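PDB 4EGU: histidine triad (HIT) protein from Clostridium difficile, which binds zinc and guanosine-5'-monophosphate and is probably a nucleotidyl hydrolase or transferase of the histidine triad family, its exact function being unknown. Local coordinates for residues F84-N89 with L101-L106. Numbering follows the deposited sequence.
Sequences FRVINN and LHYHIL. With 5GP (guanosine-5'-monophosphate), chain C.
Ile87 pairs with His104, and Arg85 with Leu106, as antiparallel hydrogen-bonded pairs in the antiparallel sheet of the HIT fold, beside the nucleotide pocket. Leu101 to His104 belong to the histidine triad motif. Four backbone bonds join strand 84-89 to strand 103-106. Strand 84-89 also pairs with a strand of the second subunit, so the sheet continues through the dimer.

The Asn88 side chain crosses the Tyr103 ring toward Leu101 and His102. Its CB lies over one face of that ring, 4.0 Å from the ring centroid, in a CH-pi contact. CG is anti to the backbone N (chi1 -180°), which carries the amide toward the residues before Tyr103. ND2 touches Leu101 CD1 and donates to His102 O at 2.9 Å. This bond is bent (131° at the hydrogen), with ND2 above the carbonyl plane. His102 O also accepts from a water, which in turn accepts from Asn89 N.

On the Ile87 side of the sheet, Ile87 CD1 packs on Leu106 CD1 at 3.8 Å. The same side carries the His104 ring, whose ND1 is hydrogen-bonded to His40.

One phosphate oxygen of the bound nucleotide, O3P, gathers three N-H donors. Asn89 ND2 and His104 NE2 each lie 3.0 Å from O3P. Asn89 OD1 accepts from Arg85 NE of the second subunit, linking interface and phosphate site. In the conformer described here His102, the predicted nucleotidyl-histidine residue, donates from NE2 to O3P almost straight (176°) at 2.6 Å.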
# COMPACT_ATOMS: atom_id res chain seq x y z
N PHE A 84 -11.44 -2.50 -2.66
CA PHE A 84 -10.22 -2.99 -3.29
C PHE A 84 -9.12 -3.04 -2.24
O PHE A 84 -9.26 -2.47 -1.17
CB PHE A 84 -9.82 -2.12 -4.50
CG PHE A 84 -9.61 -0.66 -4.21
CD1 PHE A 84 -10.67 0.23 -4.22
CD2 PHE A 84 -8.34 -0.18 -3.99
CE1 PHE A 84 -10.46 1.58 -4.01
CE2 PHE A 84 -8.12 1.18 -3.77
CZ PHE A 84 -9.19 2.05 -3.78
N ARG A 85 -8.02 -3.70 -2.59
CA ARG A 85 -6.85 -3.77 -1.72
C ARG A 85 -5.63 -3.33 -2.52
O ARG A 85 -5.50 -3.63 -3.71
CB ARG A 85 -6.67 -5.21 -1.21
CG ARG A 85 -5.58 -5.37 -0.16
CD ARG A 85 -5.56 -6.77 0.40
NE ARG A 85 -6.80 -7.05 1.10
CZ ARG A 85 -7.31 -8.27 1.29
NH1 ARG A 85 -6.67 -9.34 0.87
NH2 ARG A 85 -8.48 -8.38 1.86
N VAL A 86 -4.75 -2.60 -1.82
CA VAL A 86 -3.49 -2.12 -2.38
C VAL A 86 -2.35 -2.79 -1.60
O VAL A 86 -2.34 -2.76 -0.38
CB VAL A 86 -3.40 -0.61 -2.25
CG1 VAL A 86 -2.06 -0.08 -2.74
CG2 VAL A 86 -4.56 0.08 -2.97
N ILE A 87 -1.40 -3.38 -2.32
CA ILE A 87 -0.30 -4.11 -1.70
C ILE A 87 1.03 -3.68 -2.33
O ILE A 87 1.18 -3.65 -3.56
CB ILE A 87 -0.46 -5.63 -1.84
CG1 ILE A 87 -1.84 -6.10 -1.37
CG2 ILE A 87 0.66 -6.33 -1.05
CD1 ILE A 87 -2.78 -6.36 -2.50
N ASN A 88 2.01 -3.41 -1.47
CA ASN A 88 3.41 -3.32 -1.88
C ASN A 88 4.20 -4.39 -1.13
O ASN A 88 4.11 -4.50 0.09
CB ASN A 88 4.02 -1.94 -1.59
CG ASN A 88 5.47 -1.88 -2.03
OD1 ASN A 88 6.38 -2.08 -1.24
ND2 ASN A 88 5.68 -1.63 -3.30
N ASN A 89 4.99 -5.14 -1.88
CA ASN A 89 5.89 -6.14 -1.35
C ASN A 89 7.32 -5.61 -1.45
O ASN A 89 7.80 -5.30 -2.54
CB ASN A 89 5.77 -7.42 -2.19
CG ASN A 89 4.41 -8.06 -2.10
OD1 ASN A 89 3.71 -7.96 -1.10
ND2 ASN A 89 4.01 -8.71 -3.18
N LEU A 101 9.80 -0.99 -8.27
CA LEU A 101 8.67 -0.54 -7.47
C LEU A 101 7.35 -0.78 -8.18
O LEU A 101 7.12 -0.32 -9.31
CB LEU A 101 8.75 0.96 -7.16
CG LEU A 101 7.72 1.47 -6.15
CD1 LEU A 101 8.07 1.01 -4.72
CD2 LEU A 101 7.58 2.95 -6.24
N HIS A 102 6.42 -1.41 -7.49
CA HIS A 102 5.10 -1.65 -8.04
C HIS A 102 4.10 -1.82 -6.92
O HIS A 102 4.43 -2.35 -5.86
CB HIS A 102 5.10 -2.95 -8.93
CG HIS A 102 5.52 -4.20 -8.21
ND1 HIS A 102 6.84 -4.53 -8.08
CD2 HIS A 102 4.82 -5.20 -7.60
CE1 HIS A 102 6.95 -5.67 -7.42
NE2 HIS A 102 5.74 -6.10 -7.12
N TYR A 103 2.88 -1.42 -7.20
CA TYR A 103 1.76 -1.65 -6.32
C TYR A 103 0.77 -2.56 -7.01
O TYR A 103 0.45 -2.37 -8.17
CB TYR A 103 1.08 -0.32 -5.93
CG TYR A 103 1.88 0.44 -4.91
CD1 TYR A 103 3.08 1.05 -5.22
CD2 TYR A 103 1.48 0.46 -3.59
CE1 TYR A 103 3.83 1.70 -4.22
CE2 TYR A 103 2.21 1.10 -2.59
CZ TYR A 103 3.38 1.71 -2.92
OH TYR A 103 4.14 2.32 -1.96
N HIS A 104 0.28 -3.54 -6.27
CA HIS A 104 -0.82 -4.39 -6.71
C HIS A 104 -2.14 -3.77 -6.29
O HIS A 104 -2.30 -3.39 -5.13
CB HIS A 104 -0.74 -5.76 -6.04
CG HIS A 104 0.49 -6.55 -6.31
ND1 HIS A 104 0.51 -7.57 -7.23
CD2 HIS A 104 1.71 -6.54 -5.69
CE1 HIS A 104 1.72 -8.11 -7.21
NE2 HIS A 104 2.46 -7.51 -6.28
N ILE A 105 -3.10 -3.75 -7.22
CA ILE A 105 -4.50 -3.48 -6.90
C ILE A 105 -5.26 -4.78 -7.11
O ILE A 105 -5.21 -5.35 -8.20
CB ILE A 105 -5.15 -2.43 -7.82
CG1 ILE A 105 -4.32 -1.17 -8.04
CG2 ILE A 105 -6.53 -2.06 -7.26
CD1 ILE A 105 -4.92 -0.28 -9.15
N LEU A 106 -5.97 -5.23 -6.07
CA LEU A 106 -6.87 -6.38 -6.17
C LEU A 106 -8.29 -5.89 -5.99
O LEU A 106 -8.58 -5.17 -5.03
CB LEU A 106 -6.58 -7.42 -5.09
CG LEU A 106 -5.15 -7.97 -5.09
CD1 LEU A 106 -5.02 -9.03 -3.99
CD2 LEU A 106 -4.69 -8.52 -6.40
P 5GP C . 5.76 -9.40 -6.76
O1P 5GP C . 5.50 -10.78 -6.20
O2P 5GP C . 7.18 -9.13 -7.18
O3P 5GP C . 5.29 -8.37 -5.83
O5' 5GP C . 4.79 -9.18 -7.98
C5' 5GP C . 5.26 -9.31 -9.30
C4' 5GP C . 4.12 -9.61 -10.20
O4' 5GP C . 4.56 -9.46 -11.56
C3' 5GP C . 3.57 -11.03 -10.07
O3' 5GP C . 2.23 -10.99 -9.57
C2' 5GP C . 3.59 -11.57 -11.52
O2' 5GP C . 2.45 -12.31 -11.91
C1' 5GP C . 3.78 -10.30 -12.36
N9 5GP C . 4.50 -10.50 -13.61
C8 5GP C . 5.70 -11.09 -13.71
N7 5GP C . 6.12 -11.07 -15.00
C5 5GP C . 5.16 -10.43 -15.70
C6 5GP C . 5.05 -10.12 -17.05
O6 5GP C . 5.91 -10.43 -17.92
N1 5GP C . 3.93 -9.45 -17.38
C2 5GP C . 2.97 -9.09 -16.50
N2 5GP C . 1.90 -8.43 -16.97
N3 5GP C . 3.03 -9.38 -15.19
C4 5GP C . 4.15 -10.05 -14.81
O HOH W 1 5.40 -4.70 -4.59